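TetR family transcriptional regulator (Rhodococcus erythropolis, PDB 4ZA6) probably represses transcription of the quorum-sensing lactonase gene qsdA, acting as a DNA-binding regulator of the TetR family. Local coordinates at residues Gly114-Glu117 with Ser118-Ser122; Thr140-Pro143 with Gln144-Gly147; Ile127-Ser130 with Gln131-Gly135. One frame throughout, in Å; residues are numbered along the deposited sequence.

Contact 1 of 3, residues Gly114-Glu117 with Ser118-Ser122; sequences GSIE and SISAS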
ATOM      1  N   GLY A 114       3.504  10.022   0.414  1.00 25.64           N
ATOM      2  CA  GLY A 114       4.463   9.532  -0.571  1.00 25.34           C
ATOM      3  C   GLY A 114       3.791   8.529  -1.478  1.00 28.39           C
ATOM      4  O   GLY A 114       2.560   8.478  -1.527  1.00 26.90           O
ATOM      5  N   SER A 115       4.592   7.707  -2.167  1.00 25.58           N
ATOM      6  CA  SER A 115       4.135   6.713  -3.128  1.00 26.21           C
ATOM      7  C   SER A 115       3.080   5.709  -2.632  1.00 30.15           C
ATOM      8  O   SER A 115       2.019   5.570  -3.259  1.00 28.49           O
ATOM      9  CB  SER A 115       5.330   6.023  -3.774  1.00 29.37           C
ATOM     10  OG  SER A 115       6.049   6.953  -4.566  1.00 30.55           O
ATOM     11  N   ILE A 116       3.342   5.041  -1.506  1.00 27.64           N
ATOM     12  CA  ILE A 116       2.416   4.050  -0.928  1.00 26.86           C
ATOM     13  C   ILE A 116       1.055   4.670  -0.567  1.00 30.03           C
ATOM     14  O   ILE A 116       0.031   4.159  -1.029  1.00 28.69           O
ATOM     15  CB  ILE A 116       3.068   3.285   0.266  1.00 29.37           C
ATOM     16  CG1 ILE A 116       4.312   2.476  -0.221  1.00 30.16           C
ATOM     17  CG2 ILE A 116       2.022   2.358   0.964  1.00 26.76           C
ATOM     18  CD1 ILE A 116       5.250   1.996   0.867  1.00 28.19           C
ATOM     19  N   GLU A 117       1.040   5.768   0.248  1.00 26.02           N
ATOM     20  CA  GLU A 117      -0.217   6.427   0.614  1.00 23.72           C
ATOM     21  C   GLU A 117      -0.977   6.977  -0.593  1.00 28.51           C
ATOM     22  O   GLU A 117      -2.193   6.904  -0.585  1.00 26.88           O
ATOM     23  CB  GLU A 117      -0.039   7.517   1.689  1.00 23.92           C
ATOM     24  CG  GLU A 117       0.213   6.993   3.098  1.00 31.08           C
ATOM     25  CD  GLU A 117       0.152   8.017   4.224  1.00 38.86           C
ATOM     26  OE1 GLU A 117       0.293   9.233   3.962  1.00 35.81           O
ATOM     27  OE2 GLU A 117      -0.095   7.604   5.375  1.00 31.39           O
ATOM     28  N   SER A 118      -0.283   7.514  -1.629  1.00 28.13           N
ATOM     29  CA  SER A 118      -0.960   8.071  -2.824  1.00 27.74           C
ATOM     30  C   SER A 118      -1.697   7.029  -3.629  1.00 28.21           C
ATOM     31  O   SER A 118      -2.829   7.278  -4.016  1.00 27.25           O
ATOM     32  CB  SER A 118       0.020   8.804  -3.742  1.00 31.75           C
ATOM     33  OG  SER A 118       0.591   9.906  -3.059  1.00 43.85           O
ATOM     34  N   ILE A 119      -1.063   5.880  -3.915  1.00 25.13           N
ATOM     35  CA  ILE A 119      -1.735   4.822  -4.672  1.00 24.88           C
ATOM     36  C   ILE A 119      -2.860   4.195  -3.832  1.00 28.66           C
ATOM     37  O   ILE A 119      -3.947   3.961  -4.360  1.00 29.39           O
ATOM     38  CB  ILE A 119      -0.743   3.787  -5.285  1.00 28.52           C
ATOM     39  CG1 ILE A 119      -1.433   2.868  -6.347  1.00 29.49           C
ATOM     40  CG2 ILE A 119      -0.036   2.951  -4.202  1.00 29.28           C
ATOM     41  CD1 ILE A 119      -1.925   3.541  -7.612  1.00 29.90           C
ATOM     42  N   SER A 120      -2.627   3.988  -2.520  1.00 24.62           N
ATOM     43  CA  SER A 120      -3.648   3.438  -1.621  1.00 24.30           C
ATOM     44  C   SER A 120      -4.884   4.371  -1.639  1.00 28.49           C
ATOM     45  O   SER A 120      -5.990   3.890  -1.878  1.00 29.07           O
ATOM     46  CB  SER A 120      -3.097   3.289  -0.205  1.00 27.76           C
ATOM     47  OG  SER A 120      -1.989   2.403  -0.179  1.00 32.39           O
ATOM     48  N   ALA A 121      -4.667   5.706  -1.491  1.00 24.94           N
ATOM     49  CA  ALA A 121      -5.730   6.742  -1.499  1.00 24.32           C
ATOM     50  C   ALA A 121      -6.471   6.848  -2.861  1.00 27.76           C
ATOM     51  O   ALA A 121      -7.695   6.961  -2.876  1.00 28.01           O
ATOM     52  CB  ALA A 121      -5.143   8.095  -1.115  1.00 25.80           C
ATOM     53  N   SER A 122      -5.747   6.782  -3.985  1.00 25.45           N
ATOM     54  CA  SER A 122      -6.371   6.859  -5.320  1.00 26.27           C
ATOM     55  C   SER A 122      -7.149   5.587  -5.674  1.00 30.04           C
ATOM     56  O   SER A 122      -8.205   5.685  -6.290  1.00 31.49           O
ATOM     57  CB  SER A 122      -5.341   7.216  -6.394  1.00 30.30           C
ATOM     58  OG  SER A 122      -4.435   6.145  -6.578  1.00 38.63           O
TER
HETATM   59  O   HOH W   1       0.475  10.814  -0.193  1.00 25.48           O
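The carbonyl O of I116 is gripped twice by S120. The S120 OG hydroxyl donates to I116 O at 2.8 Å, and the S120 amide N reaches the same oxygen at 3.1 Å. The amide comes closer to the line of the C=O bond (158°); the hydroxyl stands above the carbonyl plane, 41° out of it. OG can do this because it is anti to the carbonyl carbon (chi1 -61°), which folds it back one turn. S118 repeats the pattern on G114, the N-cap residue of helix 115-133. Its OG donates to G114 O at 2.9 Å and its N to the same atom at 3.0 Å. A water donates to S118 OG and accepts from G114 N, bridging the cap. This turn belongs to the TetR-type C-terminal domain, where E117 forms a salt bridge with R152 of helix 143-158. S120 is buried against helix 47-69 and V151, while S118 is exposed. With an alanine at S120, I116 O would probably keep its amide donor alone, and a small gap would open towards T59 and Y63. Both hydroxyls thus donate to backbone carbonyls of the same helix start, so buried S120 brings no unmet donor into the packing.

Contact 2 of 3, residues Thr140-Pro143 with Gln144-Gly147; sequences TLSP and QVLG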
ATOM      1  N   THR A 140     -20.786  12.211   2.012  1.00 34.99           N
ATOM      2  CA  THR A 140     -20.939  13.674   2.113  1.00 36.45           C
ATOM      3  C   THR A 140     -19.678  14.402   1.692  1.00 38.62           C
ATOM      4  O   THR A 140     -19.736  15.574   1.333  1.00 38.96           O
ATOM      5  CB  THR A 140     -21.449  14.123   3.500  1.00 42.14           C
ATOM      6  OG1 THR A 140     -20.615  13.607   4.544  1.00 45.05           O
ATOM      7  CG2 THR A 140     -22.883  13.726   3.734  1.00 41.06           C
ATOM      8  N   LEU A 141     -18.544  13.702   1.727  1.00 32.95           N
ATOM      9  CA  LEU A 141     -17.249  14.227   1.321  1.00 31.52           C
ATOM     10  C   LEU A 141     -16.842  13.516   0.055  1.00 33.45           C
ATOM     11  O   LEU A 141     -17.423  12.478  -0.270  1.00 32.66           O
ATOM     12  CB  LEU A 141     -16.214  14.080   2.454  1.00 31.07           C
ATOM     13  CG  LEU A 141     -16.653  14.741   3.784  1.00 37.09           C
ATOM     14  CD1 LEU A 141     -15.799  14.296   4.941  1.00 38.10           C
ATOM     15  CD2 LEU A 141     -16.715  16.263   3.670  1.00 40.94           C
ATOM     16  N   SER A 142     -15.902  14.092  -0.699  1.00 29.18           N
ATOM     17  CA  SER A 142     -15.502  13.497  -1.976  1.00 28.74           C
ATOM     18  C   SER A 142     -14.784  12.154  -1.799  1.00 31.31           C
ATOM     19  O   SER A 142     -14.164  11.939  -0.746  1.00 30.93           O
ATOM     20  CB  SER A 142     -14.645  14.480  -2.780  1.00 33.87           C
ATOM     21  OG  SER A 142     -13.305  14.513  -2.313  1.00 38.26           O
ATOM     22  N   PRO A 143     -14.863  11.239  -2.799  1.00 29.49           N
ATOM     23  CA  PRO A 143     -14.134   9.958  -2.692  1.00 29.07           C
ATOM     24  C   PRO A 143     -12.633  10.154  -2.435  1.00 32.06           C
ATOM     25  O   PRO A 143     -12.038   9.315  -1.777  1.00 30.98           O
ATOM     26  CB  PRO A 143     -14.363   9.312  -4.065  1.00 30.82           C
ATOM     27  CG  PRO A 143     -15.615   9.908  -4.557  1.00 35.20           C
ATOM     28  CD  PRO A 143     -15.596  11.320  -4.085  1.00 30.93           C
ATOM     29  N   GLN A 144     -12.037  11.243  -2.983  1.00 28.99           N
ATOM     30  CA  GLN A 144     -10.621  11.600  -2.858  1.00 28.52           C
ATOM     31  C   GLN A 144     -10.325  11.955  -1.422  1.00 31.60           C
ATOM     32  O   GLN A 144      -9.327  11.483  -0.875  1.00 31.11           O
ATOM     33  CB  GLN A 144     -10.233  12.780  -3.799  1.00 30.90           C
ATOM     34  CG  GLN A 144     -10.173  12.421  -5.296  1.00 44.45           C
ATOM     35  CD  GLN A 144     -11.529  12.169  -5.947  1.00 60.50           C
ATOM     36  OE1 GLN A 144     -12.549  12.829  -5.658  1.00 50.56           O
ATOM     37  NE2 GLN A 144     -11.571  11.182  -6.834  1.00 50.95           N
ATOM     38  N   VAL A 145     -11.209  12.758  -0.799  1.00 29.35           N
ATOM     39  CA  VAL A 145     -11.097  13.150   0.619  1.00 28.90           C
ATOM     40  C   VAL A 145     -11.259  11.911   1.530  1.00 28.99           C
ATOM     41  O   VAL A 145     -10.432  11.681   2.419  1.00 26.58           O
ATOM     42  CB  VAL A 145     -12.080  14.312   0.993  1.00 32.90           C
ATOM     43  CG1 VAL A 145     -12.152  14.515   2.510  1.00 32.10           C
ATOM     44  CG2 VAL A 145     -11.662  15.607   0.302  1.00 33.27           C
ATOM     45  N   LEU A 146     -12.295  11.105   1.291  1.00 25.75           N
ATOM     46  CA  LEU A 146     -12.516   9.903   2.110  1.00 26.00           C
ATOM     47  C   LEU A 146     -11.463   8.797   1.915  1.00 27.58           C
ATOM     48  O   LEU A 146     -11.121   8.125   2.877  1.00 27.35           O
ATOM     49  CB  LEU A 146     -13.926   9.349   1.926  1.00 27.31           C
ATOM     50  CG  LEU A 146     -15.063  10.283   2.265  1.00 32.64           C
ATOM     51  CD1 LEU A 146     -16.338   9.701   1.782  1.00 34.21           C
ATOM     52  CD2 LEU A 146     -15.149  10.552   3.763  1.00 36.19           C
ATOM     53  N   GLY A 147     -10.975   8.629   0.689  1.00 24.32           N
ATOM     54  CA  GLY A 147      -9.941   7.653   0.337  1.00 23.72           C
ATOM     55  C   GLY A 147      -8.644   7.952   1.069  1.00 29.29           C
ATOM     56  O   GLY A 147      -8.062   7.065   1.690  1.00 29.80           O
TER
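P143 and L146 carry most of this turn, with Q144 beside them. The P143 ring starts helix 143-158. P143 and Q144 lie side by side and point the same way. The Q144 chain leaves beside its own backbone N and bends at chi2 (71°). This fold brings Q144 OE1 to 3.7 Å from P143 CD. P143 O accepts the amide of G147 at 2.8 Å.

The residue before the proline is the N-cap. S142 OG accepts from V145 N at 3.1 Å, the classic serine capping bond of a helix start. OG stands between the backbone N and the carbonyl carbon (chi1 79°), which places it over the first turn. V145 CG2 lies 3.3 Å from the same S142 OG, so a methyl and the amide of V145 both meet the hydroxyl. S142 O takes the amide of L146 at 2.9 Å. Proline has no amide hydrogen to offer, and none is needed at this first position of the helix. The helix belongs to the C-terminal domain of the TetR family.

L146 reaches back the other way. Its CD2 meets L141 CB at 3.9 Å, and the two side chains cross at about a right angle. L146 CD1 rests 3.6 Å from L141 O, and L141 CB also touches V145 CG1. The L141 side chain therefore lies against the outside of the first turn, just ahead of the cap. On the inner face, P143 and L146 both pack on L128 of helix 115-133. P143 also touches Q129, and Q144 lies on A125.

Contact 3 of 3, residues Ile127-Ser130 with Gln131-Gly135; sequences ILQS and QVDAG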
ATOM      1  N   ILE A 127     -12.678   2.910  -5.581  1.00 30.34           N
ATOM      2  CA  ILE A 127     -13.589   1.957  -4.926  1.00 31.33           C
ATOM      3  C   ILE A 127     -14.832   2.723  -4.421  1.00 35.98           C
ATOM      4  O   ILE A 127     -15.965   2.289  -4.650  1.00 37.07           O
ATOM      5  CB  ILE A 127     -12.889   1.175  -3.780  1.00 34.22           C
ATOM      6  CG1 ILE A 127     -11.901   0.135  -4.336  1.00 34.56           C
ATOM      7  CG2 ILE A 127     -13.923   0.485  -2.869  1.00 36.68           C
ATOM      8  CD1 ILE A 127     -10.689  -0.161  -3.406  1.00 35.95           C
ATOM      9  N   LEU A 128     -14.610   3.858  -3.752  1.00 30.09           N
ATOM     10  CA  LEU A 128     -15.681   4.705  -3.231  1.00 29.84           C
ATOM     11  C   LEU A 128     -16.562   5.242  -4.341  1.00 34.69           C
ATOM     12  O   LEU A 128     -17.789   5.149  -4.237  1.00 36.12           O
ATOM     13  CB  LEU A 128     -15.128   5.860  -2.377  1.00 30.00           C
ATOM     14  CG  LEU A 128     -14.427   5.460  -1.082  1.00 35.92           C
ATOM     15  CD1 LEU A 128     -13.790   6.656  -0.410  1.00 35.30           C
ATOM     16  CD2 LEU A 128     -15.371   4.741  -0.129  1.00 39.41           C
ATOM     17  N   GLN A 129     -15.950   5.743  -5.428  1.00 31.51           N
ATOM     18  CA  GLN A 129     -16.689   6.301  -6.558  1.00 31.07           C
ATOM     19  C   GLN A 129     -17.531   5.235  -7.238  1.00 34.73           C
ATOM     20  O   GLN A 129     -18.677   5.516  -7.562  1.00 34.70           O
ATOM     21  CB  GLN A 129     -15.747   6.990  -7.559  1.00 32.60           C
ATOM     22  CG  GLN A 129     -16.468   7.711  -8.711  1.00 44.92           C
ATOM     23  CD  GLN A 129     -17.300   8.887  -8.253  1.00 57.81           C
ATOM     24  OE1 GLN A 129     -18.537   8.867  -8.293  1.00 53.24           O
ATOM     25  NE2 GLN A 129     -16.639   9.940  -7.803  1.00 51.43           N
ATOM     26  N   SER A 130     -16.990   4.022  -7.435  1.00 32.73           N
ATOM     27  CA  SER A 130     -17.746   2.934  -8.071  1.00 33.72           C
ATOM     28  C   SER A 130     -18.941   2.534  -7.220  1.00 36.79           C
ATOM     29  O   SER A 130     -20.017   2.317  -7.769  1.00 38.29           O
ATOM     30  CB  SER A 130     -16.855   1.745  -8.432  1.00 38.31           C
ATOM     31  OG  SER A 130     -16.326   1.073  -7.298  1.00 52.23           O
ATOM     32  N   GLN A 131     -18.781   2.498  -5.887  1.00 30.90           N
ATOM     33  CA  GLN A 131     -19.890   2.186  -4.974  1.00 31.16           C
ATOM     34  C   GLN A 131     -20.973   3.266  -4.985  1.00 33.54           C
ATOM     35  O   GLN A 131     -22.145   2.937  -4.890  1.00 33.55           O
ATOM     36  CB  GLN A 131     -19.390   1.874  -3.544  1.00 32.21           C
ATOM     37  CG  GLN A 131     -18.623   0.543  -3.442  1.00 31.17           C
ATOM     38  CD  GLN A 131     -19.400  -0.644  -3.968  1.00 40.24           C
ATOM     39  OE1 GLN A 131     -20.557  -0.859  -3.619  1.00 45.34           O
ATOM     40  NE2 GLN A 131     -18.792  -1.432  -4.829  1.00 32.21           N
ATOM     41  N   VAL A 132     -20.581   4.548  -5.136  1.00 31.63           N
ATOM     42  CA  VAL A 132     -21.495   5.702  -5.240  1.00 30.79           C
ATOM     43  C   VAL A 132     -22.205   5.618  -6.590  1.00 36.32           C
ATOM     44  O   VAL A 132     -23.424   5.787  -6.653  1.00 38.01           O
ATOM     45  CB  VAL A 132     -20.765   7.066  -5.042  1.00 33.33           C
ATOM     46  CG1 VAL A 132     -21.626   8.252  -5.511  1.00 33.72           C
ATOM     47  CG2 VAL A 132     -20.351   7.244  -3.590  1.00 32.04           C
ATOM     48  N   ASP A 133     -21.452   5.282  -7.652  1.00 34.06           N
ATOM     49  CA  ASP A 133     -21.968   5.124  -9.011  1.00 35.57           C
ATOM     50  C   ASP A 133     -22.989   3.987  -9.119  1.00 42.48           C
ATOM     51  O   ASP A 133     -23.967   4.101  -9.875  1.00 43.39           O
ATOM     52  CB  ASP A 133     -20.814   4.939 -10.012  1.00 37.10           C
ATOM     53  CG  ASP A 133     -20.022   6.209 -10.309  1.00 48.18           C
ATOM     54  OD1 ASP A 133     -20.499   7.312  -9.945  1.00 49.84           O
ATOM     55  OD2 ASP A 133     -18.934   6.099 -10.906  1.00 51.30           O
ATOM     56  N   ALA A 134     -22.792   2.921  -8.320  1.00 38.70           N
ATOM     57  CA  ALA A 134     -23.667   1.748  -8.263  1.00 38.58           C
ATOM     58  C   ALA A 134     -24.918   1.976  -7.384  1.00 42.46           C
ATOM     59  O   ALA A 134     -25.733   1.069  -7.235  1.00 43.19           O
ATOM     60  CB  ALA A 134     -22.876   0.564  -7.734  1.00 38.52           C
ATOM     61  N   GLY A 135     -25.039   3.161  -6.791  1.00 37.74           N
ATOM     62  CA  GLY A 135     -26.141   3.494  -5.882  1.00 36.98           C
ATOM     63  C   GLY A 135     -26.079   2.712  -4.583  1.00 38.30           C
ATOM     64  O   GLY A 135     -27.100   2.517  -3.925  1.00 37.49           O
TER
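A Schellman motif closes helix 115-133 here. G135 takes a positive phi (68°), and its N bonds back to V132 O at 3.1 Å. The last helical turns lead up to it. A134 N donates to S130 O at 2.9 Å, and D133 N donates to Q129 O at 2.8 Å. One turn earlier, I127 O is held by two donors. Q131 N reaches it at 3.1 Å and the S130 hydroxyl OG at 2.9 Å, both from the same face of the carbonyl plane. S130 OG can turn back there because it sits between its own N and carbonyl carbon (chi1 67°). Q131 bends inward, with CG 3.4 Å from I127 O. I127 and L128 pack on I78 of helix 74-90, the helix that Q131 also meets. The carboxylate of D133 lies at the C-terminal end of the helix, where its negative charge would probably be disfavoured by the helix dipole. The buried Q131 side chain ties this helix end to the start of helix 74-90, its OE1 accepting from G74 N.

In the fold
Contacts 1 and 3 lie near the two ends of helix 115-133, their centres about 19 Å apart. Contact 2 opens helix 143-158, which follows in the chain and packs back on the first. It touches both of the others. Its centre is about 11 Å from that of contact 3, where L128 CD1 lies 3.5 Å from P143 O and 3.6 Å from L146 CB. It is about 14 Å from that of contact 1, where A121 CB comes 4.1 Å from G147 C. Contact 1 is the most central. There the side chain of I116 is about 4 Å, nearest atoms, from a bound methylpentanediol, probably from the crystallisation liquor, which may mark a pocket.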